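PDB 3GZA: putative alpha-L-fucosidase from Bacteroides thetaiotaomicron VPI-5482, which probably hydrolyses alpha-L-fucosidic linkages, as a glycoside hydrolase of family 29 with a beta-sandwich module following its catalytic barrel. Local coordinates for residues I372-I377 / I434-A439; G380-Q385 / S428-D433; R384-E389 / L421-S426. All blocks are in the same frame, centred on the assembly; numbering follows the deposited sequence. Where two conformers were deposited one is given.

Contact 1: I372-I377 / I434-A439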
loop_
_atom_site.group_PDB
_atom_site.type_symbol
_atom_site.label_atom_id
_atom_site.label_comp_id
_atom_site.label_asym_id
_atom_site.label_seq_id
_atom_site.Cartn_x
_atom_site.Cartn_y
_atom_site.Cartn_z
ATOM N N ILE A 372 -48.296 -21.646 -1.536
ATOM C CA ILE A 372 -47.401 -20.602 -1.984
ATOM C C ILE A 372 -48.282 -19.649 -2.762
ATOM O O ILE A 372 -49.177 -20.098 -3.469
ATOM C CB ILE A 372 -46.240 -21.155 -2.840
ATOM C CG1 ILE A 372 -45.251 -21.884 -1.917
ATOM C CG2 ILE A 372 -45.546 -20.059 -3.659
ATOM C CD1 ILE A 372 -44.050 -22.426 -2.618
ATOM N N ILE A 373 -48.061 -18.347 -2.556
ATOM C CA ILE A 373 -48.769 -17.305 -3.301
ATOM C C ILE A 373 -47.703 -16.373 -3.822
ATOM O O ILE A 373 -46.763 -16.057 -3.101
ATOM C CB ILE A 373 -49.695 -16.462 -2.428
ATOM C CG1 ILE A 373 -50.464 -17.324 -1.422
ATOM C CG2 ILE A 373 -50.647 -15.575 -3.333
ATOM C CD1 ILE A 373 -51.165 -16.504 -0.325
ATOM N N GLN A 374 -47.816 -15.974 -5.080
ATOM C CA GLN A 374 -46.877 -15.021 -5.674
ATOM C C GLN A 374 -47.618 -13.992 -6.494
ATOM O O GLN A 374 -48.491 -14.354 -7.283
ATOM C CB GLN A 374 -45.881 -15.720 -6.607
ATOM C CG GLN A 374 -45.004 -16.782 -5.998
ATOM C CD GLN A 374 -43.928 -17.230 -6.968
ATOM O OE1 GLN A 374 -44.102 -18.240 -7.644
ATOM N NE2 GLN A 374 -42.856 -16.454 -7.106
ATOM N N GLU A 375 -47.281 -12.716 -6.289
ATOM C CA GLU A 375 -47.778 -11.638 -7.119
ATOM C C GLU A 375 -46.797 -11.422 -8.277
ATOM O O GLU A 375 -45.641 -11.822 -8.191
ATOM C CB GLU A 375 -47.913 -10.339 -6.330
ATOM C CG GLU A 375 -48.958 -10.365 -5.258
ATOM C CD GLU A 375 -49.121 -9.018 -4.560
ATOM O OE1 GLU A 375 -48.386 -8.821 -3.584
ATOM O OE2 GLU A 375 -50.006 -8.194 -4.976
ATOM N N ASN A 376 -47.285 -10.817 -9.371
ATOM C CA ASN A 376 -46.432 -10.418 -10.493
ATOM C C ASN A 376 -45.740 -9.115 -10.013
ATOM O O ASN A 376 -46.276 -8.017 -10.132
ATOM C CB ASN A 376 -47.269 -10.168 -11.750
ATOM C CG ASN A 376 -46.455 -10.211 -13.004
ATOM O OD1 ASN A 376 -45.262 -10.465 -12.973
ATOM N ND2 ASN A 376 -47.116 -10.011 -14.133
ATOM N N ILE A 377 -44.581 -9.280 -9.398
ATOM C CA ILE A 377 -43.887 -8.179 -8.733
ATOM C C ILE A 377 -43.619 -6.923 -9.579
ATOM O O ILE A 377 -43.611 -5.807 -9.043
ATOM C CB ILE A 377 -42.608 -8.681 -8.020
ATOM C CG1 ILE A 377 -42.254 -7.759 -6.819
ATOM C CG2 ILE A 377 -41.470 -8.894 -9.010
ATOM C CD1 ILE A 377 -43.373 -7.676 -5.799
ATOM N N ILE A 434 -51.965 -12.362 -9.623
ATOM C CA ILE A 434 -51.443 -13.528 -8.938
ATOM C C ILE A 434 -50.866 -14.478 -9.982
ATOM O O ILE A 434 -51.604 -15.027 -10.793
ATOM C CB ILE A 434 -52.554 -14.177 -8.074
ATOM C CG1 ILE A 434 -53.021 -13.171 -6.994
ATOM C CG2 ILE A 434 -52.062 -15.478 -7.455
ATOM C CD1 ILE A 434 -54.376 -13.448 -6.414
ATOM N N ILE A 435 -49.543 -14.659 -9.963
ATOM C CA ILE A 435 -48.896 -15.523 -10.937
ATOM C C ILE A 435 -48.834 -16.953 -10.442
ATOM O O ILE A 435 -48.583 -17.859 -11.233
ATOM C CB ILE A 435 -47.500 -14.995 -11.360
ATOM C CG1 ILE A 435 -46.509 -15.007 -10.175
ATOM C CG2 ILE A 435 -47.631 -13.605 -11.937
ATOM C CD1 ILE A 435 -45.084 -14.753 -10.578
ATOM N N ASN A 436 -49.095 -17.176 -9.152
ATOM C CA ASN A 436 -49.022 -18.504 -8.583
ATOM C C ASN A 436 -49.800 -18.590 -7.276
ATOM O O ASN A 436 -49.573 -17.802 -6.361
ATOM C CB ASN A 436 -47.538 -18.834 -8.342
ATOM C CG ASN A 436 -47.306 -20.194 -7.709
ATOM O OD1 ASN A 436 -48.192 -21.015 -7.622
ATOM N ND2 ASN A 436 -46.071 -20.433 -7.267
ATOM N N PHE A 437 -50.718 -19.549 -7.226
ATOM C CA PHE A 437 -51.410 -19.952 -5.999
ATOM C C PHE A 437 -51.332 -21.481 -6.090
ATOM O O PHE A 437 -51.944 -22.090 -6.958
ATOM C CB PHE A 437 -52.827 -19.402 -5.849
ATOM C CG PHE A 437 -53.588 -19.997 -4.688
ATOM C CD1 PHE A 437 -52.998 -20.130 -3.434
ATOM C CD2 PHE A 437 -54.905 -20.401 -4.838
ATOM C CE1 PHE A 437 -53.694 -20.666 -2.377
ATOM C CE2 PHE A 437 -55.615 -20.932 -3.768
ATOM C CZ PHE A 437 -54.992 -21.086 -2.534
ATOM N N SER A 438 -50.519 -22.075 -5.225
ATOM C CA SER A 438 -50.225 -23.517 -5.273
ATOM C C SER A 438 -50.349 -24.190 -3.922
ATOM O O SER A 438 -50.086 -23.581 -2.910
ATOM C CB SER A 438 -48.799 -23.754 -5.757
ATOM O OG SER A 438 -48.592 -23.296 -7.075
ATOM N N ALA A 439 -50.706 -25.465 -3.931
ATOM C CA ALA A 439 -50.866 -26.261 -2.707
ATOM C C ALA A 439 -49.863 -27.393 -2.669
ATOM O O ALA A 439 -49.538 -27.970 -3.718
ATOM C CB ALA A 439 -52.278 -26.826 -2.613
#
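Gln374 and Asn436 meet across two antiparallel strands with their side-chain amides as well as their backbones. Asn436 ND2 gives a nearly straight hydrogen bond (174°) to a lone pair of Gln374 OE1, 3.0 Å away, although the two amide planes stand 71° apart. Turned opposite the backbone N (chi1 179°), the Asn436 amide also rests its ND2 3.7 Å from the CG2 branch of Ile372. Gln374 NE2 is bonded in turn to His407 O, which fixes the rotation of the glutamine amide in this buried row. Ile372 and Ser438 exchange two backbone bonds, and Gln374 N reaches Asn436 O at 2.8 Å. One step further the register slips in a classic beta bulge: Ile435 and Asn436 both face Gln374, whose O takes a bond from Ile435 N (2.9 Å) and a weak one from Asn436 N. The other face of the sheet, carrying Ile373, Ile434 and Phe437, looks into the core of the beta sandwich, where Leu423 of the opposing sheet packs on all three. The bulge side is partly exposed: the Ile435 side chain crosses that of Asn376 at about a right angle, CG2 3.5 Å from Asn376 CB, while Asn376 ND2 turns to Asp433.

Contact 2: G380-Q385 / S428-D433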
loop_
_atom_site.group_PDB
_atom_site.type_symbol
_atom_site.label_atom_id
_atom_site.label_comp_id
_atom_site.label_asym_id
_atom_site.label_seq_id
_atom_site.Cartn_x
_atom_site.Cartn_y
_atom_site.Cartn_z
ATOM N N GLY A 380 -46.225 -4.409 -8.786
ATOM C CA GLY A 380 -46.332 -3.931 -7.400
ATOM C C GLY A 380 -46.928 -4.882 -6.400
ATOM O O GLY A 380 -47.293 -6.003 -6.743
ATOM N N GLU A 381 -46.986 -4.425 -5.147
ATOM C CA GLU A 381 -47.576 -5.144 -4.043
ATOM C C GLU A 381 -48.999 -4.634 -3.907
ATOM O O GLU A 381 -49.285 -3.605 -3.274
ATOM C CB GLU A 381 -46.693 -4.983 -2.791
ATOM C CG GLU A 381 -45.493 -5.897 -2.943
ATOM C CD GLU A 381 -44.326 -5.645 -2.019
ATOM O OE1 GLU A 381 -44.413 -4.739 -1.147
ATOM O OE2 GLU A 381 -43.324 -6.366 -2.186
ATOM N N ARG A 382 -49.927 -5.369 -4.522
ATOM C CA ARG A 382 -51.325 -4.965 -4.544
ATOM C C ARG A 382 -52.144 -5.553 -3.422
ATOM O O ARG A 382 -53.073 -4.930 -2.937
ATOM C CB ARG A 382 -51.962 -5.352 -5.885
ATOM C CG ARG A 382 -51.175 -4.804 -7.030
ATOM C CD ARG A 382 -51.759 -5.114 -8.378
ATOM N NE ARG A 382 -51.109 -4.306 -9.408
ATOM C CZ ARG A 382 -51.687 -3.940 -10.553
ATOM N NH1 ARG A 382 -52.921 -4.304 -10.847
ATOM N NH2 ARG A 382 -51.034 -3.179 -11.419
ATOM N N ILE A 383 -51.809 -6.774 -3.027
ATOM C CA ILE A 383 -52.519 -7.487 -1.984
ATOM C C ILE A 383 -52.190 -6.863 -0.627
ATOM O O ILE A 383 -51.019 -6.630 -0.323
ATOM C CB ILE A 383 -52.132 -9.005 -1.989
ATOM C CG1 ILE A 383 -52.664 -9.681 -3.265
ATOM C CG2 ILE A 383 -52.698 -9.749 -0.737
ATOM C CD1 ILE A 383 -52.188 -11.153 -3.396
ATOM N N ARG A 384 -53.230 -6.526 0.137
ATOM C CA ARG A 384 -53.070 -5.958 1.480
ATOM C C ARG A 384 -53.605 -6.845 2.575
ATOM O O ARG A 384 -53.145 -6.741 3.695
ATOM C CB ARG A 384 -53.727 -4.582 1.550
ATOM C CG ARG A 384 -52.944 -3.508 0.795
ATOM C CD ARG A 384 -51.590 -3.289 1.398
ATOM N NE ARG A 384 -50.852 -2.227 0.718
ATOM C CZ ARG A 384 -51.004 -0.937 0.959
ATOM N NH1 ARG A 384 -51.931 -0.500 1.819
ATOM N NH2 ARG A 384 -50.265 -0.059 0.271
ATOM N N GLN A 385 -54.616 -7.660 2.283
ATOM C CA GLN A 385 -55.175 -8.600 3.262
ATOM C C GLN A 385 -55.661 -9.812 2.478
ATOM O O GLN A 385 -56.319 -9.651 1.457
ATOM C CB GLN A 385 -56.374 -8.006 4.014
ATOM C CG GLN A 385 -56.105 -6.800 4.950
ATOM C CD GLN A 385 -55.439 -7.160 6.270
ATOM O OE1 GLN A 385 -55.493 -8.302 6.721
ATOM N NE2 GLN A 385 -54.845 -6.165 6.920
ATOM N N SER A 428 -57.097 -4.781 -1.209
ATOM C CA SER A 428 -56.052 -4.599 -2.216
ATOM C C SER A 428 -56.108 -3.169 -2.741
ATOM O O SER A 428 -57.178 -2.539 -2.756
ATOM C CB SER A 428 -56.186 -5.631 -3.353
ATOM O OG SER A 428 -57.473 -5.539 -3.954
ATOM N N ILE A 429 -54.968 -2.654 -3.158
ATOM C CA ILE A 429 -54.861 -1.298 -3.696
ATOM C C ILE A 429 -55.002 -1.274 -5.215
ATOM O O ILE A 429 -55.067 -0.214 -5.800
ATOM C CB ILE A 429 -53.576 -0.578 -3.236
ATOM C CG1 ILE A 429 -52.332 -1.360 -3.655
ATOM C CG2 ILE A 429 -53.673 -0.320 -1.687
ATOM C CD1 ILE A 429 -51.013 -0.618 -3.487
ATOM N N ALA A 430 -55.040 -2.441 -5.841
ATOM C CA ALA A 430 -55.273 -2.580 -7.280
ATOM C C ALA A 430 -55.641 -4.048 -7.518
ATOM O O ALA A 430 -55.428 -4.870 -6.634
ATOM C CB ALA A 430 -54.035 -2.184 -8.084
ATOM N N LEU A 431 -56.190 -4.357 -8.694
ATOM C CA LEU A 431 -56.607 -5.722 -9.011
ATOM C C LEU A 431 -55.393 -6.635 -8.910
ATOM O O LEU A 431 -54.413 -6.424 -9.619
ATOM C CB LEU A 431 -57.189 -5.817 -10.420
ATOM C CG LEU A 431 -57.622 -7.245 -10.839
ATOM C CD1 LEU A 431 -58.789 -7.791 -10.001
ATOM C CD2 LEU A 431 -57.999 -7.268 -12.313
ATOM N N PRO A 432 -55.424 -7.613 -7.978
ATOM C CA PRO A 432 -54.256 -8.496 -7.842
ATOM C C PRO A 432 -53.877 -9.235 -9.138
ATOM O O PRO A 432 -54.732 -9.557 -9.957
ATOM C CB PRO A 432 -54.658 -9.465 -6.720
ATOM C CG PRO A 432 -55.739 -8.723 -5.953
ATOM C CD PRO A 432 -56.455 -7.908 -6.974
ATOM N N ASP A 433 -52.585 -9.415 -9.321
ATOM C CA ASP A 433 -51.983 -10.104 -10.459
ATOM C C ASP A 433 -51.224 -11.284 -9.839
ATOM O O ASP A 433 -50.015 -11.235 -9.567
ATOM C CB ASP A 433 -51.111 -9.117 -11.235
ATOM C CG ASP A 433 -50.544 -9.691 -12.529
ATOM O OD1 ASP A 433 -50.730 -10.888 -12.833
ATOM O OD2 ASP A 433 -49.904 -8.922 -13.265
#
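Strand 420-428 ends here, with Ser428 facing Ile383 as a non-hydrogen-bonded antiparallel pair, and passes into a loop that folds over the start of strand 383-392. Ile429 N donates to Arg382 O at 3.0 Å. Beyond this bond the side chains take over. The Arg382 chain runs extended from CG to NE (chi2 -179°, chi3 168°), which carries its guanidinium along the loop as far as Leu431. There NH1 donates to Leu431 O at 2.9 Å with an angle of 156°, the oxygen lying at the edge of the group, while the methyl of Ala430 sits over one face, 3.7 Å from NH1. Arg382 NE is bonded to Asn379 O, so two of the group's nitrogens are held. With an alanine here, Leu431 O would probably be left without its side-chain mate and the Ala430 methyl without its cover, leaving the loop freer to shift. In the F5/8 type C-like sandwich this loop links strand 420-428 to the last strand, 434-440, and so moves from one sheet to the other. Its inner side is apolar: Pro432 CB meets Ile383 CG1 at 4.0 Å, crossing it at about a right angle next to Val425. On the side toward the barrel-containing part, Ile429 sets CG2 over the centre of the Arg384 guanidinium, 3.8 Å above its plane, and Trp232 also touches Arg384. Glu381 points away from the loop, its carboxylate bonded to Ser233 and Asn310 of the preceding, barrel-containing part of the chain.

Contact 3: R384-E389 / L421-S426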
loop_
_atom_site.group_PDB
_atom_site.type_symbol
_atom_site.label_atom_id
_atom_site.label_comp_id
_atom_site.label_asym_id
_atom_site.label_seq_id
_atom_site.Cartn_x
_atom_site.Cartn_y
_atom_site.Cartn_z
ATOM N N ARG A 384 -53.230 -6.526 0.137
ATOM C CA ARG A 384 -53.070 -5.958 1.480
ATOM C C ARG A 384 -53.605 -6.845 2.575
ATOM O O ARG A 384 -53.145 -6.741 3.695
ATOM C CB ARG A 384 -53.727 -4.582 1.550
ATOM C CG ARG A 384 -52.944 -3.508 0.795
ATOM C CD ARG A 384 -51.590 -3.289 1.398
ATOM N NE ARG A 384 -50.852 -2.227 0.718
ATOM C CZ ARG A 384 -51.004 -0.937 0.959
ATOM N NH1 ARG A 384 -51.931 -0.500 1.819
ATOM N NH2 ARG A 384 -50.265 -0.059 0.271
ATOM N N GLN A 385 -54.616 -7.660 2.283
ATOM C CA GLN A 385 -55.175 -8.600 3.262
ATOM C C GLN A 385 -55.661 -9.812 2.478
ATOM O O GLN A 385 -56.319 -9.651 1.457
ATOM C CB GLN A 385 -56.374 -8.006 4.014
ATOM C CG GLN A 385 -56.105 -6.800 4.950
ATOM C CD GLN A 385 -55.439 -7.160 6.270
ATOM O OE1 GLN A 385 -55.493 -8.302 6.721
ATOM N NE2 GLN A 385 -54.845 -6.165 6.920
ATOM N N TYR A 386 -55.334 -11.015 2.947
ATOM C CA TYR A 386 -55.817 -12.230 2.286
ATOM C C TYR A 386 -56.101 -13.345 3.276
ATOM O O TYR A 386 -55.627 -13.341 4.410
ATOM C CB TYR A 386 -54.819 -12.748 1.245
ATOM C CG TYR A 386 -53.574 -13.321 1.872
ATOM C CD1 TYR A 386 -53.529 -14.655 2.304
ATOM C CD2 TYR A 386 -52.427 -12.538 2.076
ATOM C CE1 TYR A 386 -52.398 -15.167 2.916
ATOM C CE2 TYR A 386 -51.317 -13.050 2.658
ATOM C CZ TYR A 386 -51.290 -14.358 3.080
ATOM O OH TYR A 386 -50.163 -14.883 3.674
ATOM N N GLN A 387 -56.914 -14.298 2.841
ATOM C CA GLN A 387 -57.205 -15.471 3.650
ATOM C C GLN A 387 -57.129 -16.697 2.758
ATOM O O GLN A 387 -57.395 -16.602 1.570
ATOM C CB GLN A 387 -58.603 -15.432 4.259
ATOM C CG GLN A 387 -58.932 -14.207 5.084
ATOM C CD GLN A 387 -59.355 -13.025 4.220
ATOM O OE1 GLN A 387 -60.286 -13.144 3.405
ATOM N NE2 GLN A 387 -58.684 -11.874 4.402
ATOM N N ILE A 388 -56.721 -17.829 3.326
ATOM C CA ILE A 388 -56.753 -19.081 2.583
ATOM C C ILE A 388 -57.691 -20.012 3.337
ATOM O O ILE A 388 -57.601 -20.149 4.564
ATOM C CB ILE A 388 -55.386 -19.713 2.413
ATOM C CG1 ILE A 388 -54.463 -18.761 1.622
ATOM C CG2 ILE A 388 -55.509 -21.100 1.711
ATOM C CD1 ILE A 388 -53.111 -19.246 1.475
ATOM N N GLU A 389 -58.628 -20.592 2.598
ATOM C CA GLU A 389 -59.602 -21.541 3.129
ATOM C C GLU A 389 -59.400 -22.879 2.462
ATOM O O GLU A 389 -58.941 -22.934 1.332
ATOM C CB GLU A 389 -61.021 -21.075 2.830
ATOM C CG GLU A 389 -61.436 -19.856 3.571
ATOM C CD GLU A 389 -62.779 -19.381 3.088
ATOM O OE1 GLU A 389 -62.805 -18.758 2.002
ATOM O OE2 GLU A 389 -63.788 -19.629 3.774
ATOM N N LEU A 421 -58.695 -25.567 -2.206
ATOM C CA LEU A 421 -58.236 -24.421 -1.418
ATOM C C LEU A 421 -58.771 -23.174 -2.077
ATOM O O LEU A 421 -59.003 -23.149 -3.290
ATOM C CB LEU A 421 -56.720 -24.308 -1.370
ATOM C CG LEU A 421 -55.941 -25.347 -0.582
ATOM C CD1 LEU A 421 -54.509 -24.879 -0.516
ATOM C CD2 LEU A 421 -56.498 -25.545 0.812
ATOM N N ARG A 422 -58.946 -22.117 -1.300
ATOM C CA ARG A 422 -59.431 -20.881 -1.879
ATOM C C ARG A 422 -58.704 -19.707 -1.275
ATOM O O ARG A 422 -58.640 -19.570 -0.061
ATOM C CB ARG A 422 -60.929 -20.703 -1.682
ATOM C CG ARG A 422 -61.508 -19.468 -2.393
ATOM C CD ARG A 422 -63.003 -19.519 -2.406
ATOM N NE ARG A 422 -63.559 -19.545 -1.055
ATOM C CZ ARG A 422 -64.839 -19.810 -0.774
ATOM N NH1 ARG A 422 -65.705 -20.111 -1.738
ATOM N NH2 ARG A 422 -65.263 -19.812 0.484
ATOM N N LEU A 423 -58.177 -18.869 -2.151
ATOM C CA LEU A 423 -57.488 -17.637 -1.764
ATOM C C LEU A 423 -58.437 -16.468 -2.008
ATOM O O LEU A 423 -58.941 -16.300 -3.109
ATOM C CB LEU A 423 -56.252 -17.461 -2.629
ATOM C CG LEU A 423 -55.503 -16.123 -2.510
ATOM C CD1 LEU A 423 -54.893 -15.953 -1.127
ATOM C CD2 LEU A 423 -54.462 -16.088 -3.589
ATOM N N THR A 424 -58.708 -15.697 -0.963
ATOM C CA THR A 424 -59.536 -14.500 -1.067
ATOM C C THR A 424 -58.680 -13.307 -0.659
ATOM O O THR A 424 -58.097 -13.311 0.424
ATOM C CB THR A 424 -60.732 -14.558 -0.137
ATOM O OG1 THR A 424 -61.498 -15.731 -0.444
ATOM C CG2 THR A 424 -61.591 -13.324 -0.302
ATOM N N VAL A 425 -58.578 -12.324 -1.539
ATOM C CA VAL A 425 -57.867 -11.075 -1.248
ATOM C C VAL A 425 -58.982 -10.096 -0.833
ATOM O O VAL A 425 -59.748 -9.617 -1.678
ATOM C CB VAL A 425 -57.110 -10.558 -2.484
ATOM C CG1 VAL A 425 -56.411 -9.198 -2.196
ATOM C CG2 VAL A 425 -56.076 -11.585 -2.959
ATOM N N SER A 426 -59.123 -9.869 0.471
ATOM C CA SER A 426 -60.171 -8.989 0.998
ATOM C C SER A 426 -59.859 -7.490 0.924
ATOM O O SER A 426 -60.785 -6.663 0.965
ATOM C CB SER A 426 -60.495 -9.366 2.433
ATOM O OG SER A 426 -59.330 -9.404 3.207
HETATM O O HOH W 1 -60.650 -17.743 1.147
#
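Arg422 presents the edge of its guanidinium to Glu389, NE and NH2 both donating to the single oxygen OE1, at 3.2 and 3.1 Å. The oxygen lies close to the guanidinium plane, but both nitrogens reach it from the same face of the carboxylate, well above that plane, and the two flat groups are inclined by 40°. The bend of the arginine chain at chi3 (60°) brings this side-on edge back beside the glutamate. Trp396 adds a cation-pi contact to the same arginine. The Gln387 amide is held by one bond: NE2 donates almost in its own plane to Ser426 OG, 2.8 Å away and nearly straight. Leu423 CD1 comes obliquely to the Tyr386 ring, 3.9 Å from Tyr386 CD1, and the Tyr386 hydroxyl is bonded to Glu411 and Arg409. Between these two sets of side chains the backbones pair as antiparallel strands, Gln387 with Thr424 and Glu389 with Arg422 through two bonds each; toward Ser426 the pairing weakens. It joins the two middle strands of one sheet of the sandwich, and its residues divide by face. Ile388 CG1 packs on Leu423 CD1 at 4.0 Å, toward Ile373 and Phe437 of the opposing sheet, whereas Gln387, Glu389, Arg422 and Thr424 line the outer, partly exposed face. There a water lies among Glu389 OE1, Arg422 O and Thr424 OG1, 2.7 Å from the last. With two guanidinium N-H groups on OE1, the carboxylate is likely to be stabilised in its charged form, and the arginine's charge balanced.

Overall arrangement
Three pairings laid concentrically along one chain illustrate how nested antiparallel pairings build a sandwich. Following the barrel-containing part of the protein, the chain runs through 372-377, turns, and enters 380-385 and 384-389, which share Arg384 and Gln385. On its return, 421-426 shuts the smallest loop as contact 3, 428-433 the next as contact 2, and 434-439 the widest as contact 1; the loops nest and none cross. Contacts 1 and 3 are the central strand pairs of the two opposed sheets, Ile373 packing on Tyr386 and Ile388 between them. Contact 2 lies where the chain changes sheets, tied to contact 1 by Glu375 OE2 to Arg382 N and Asn376 N to Asp433 O.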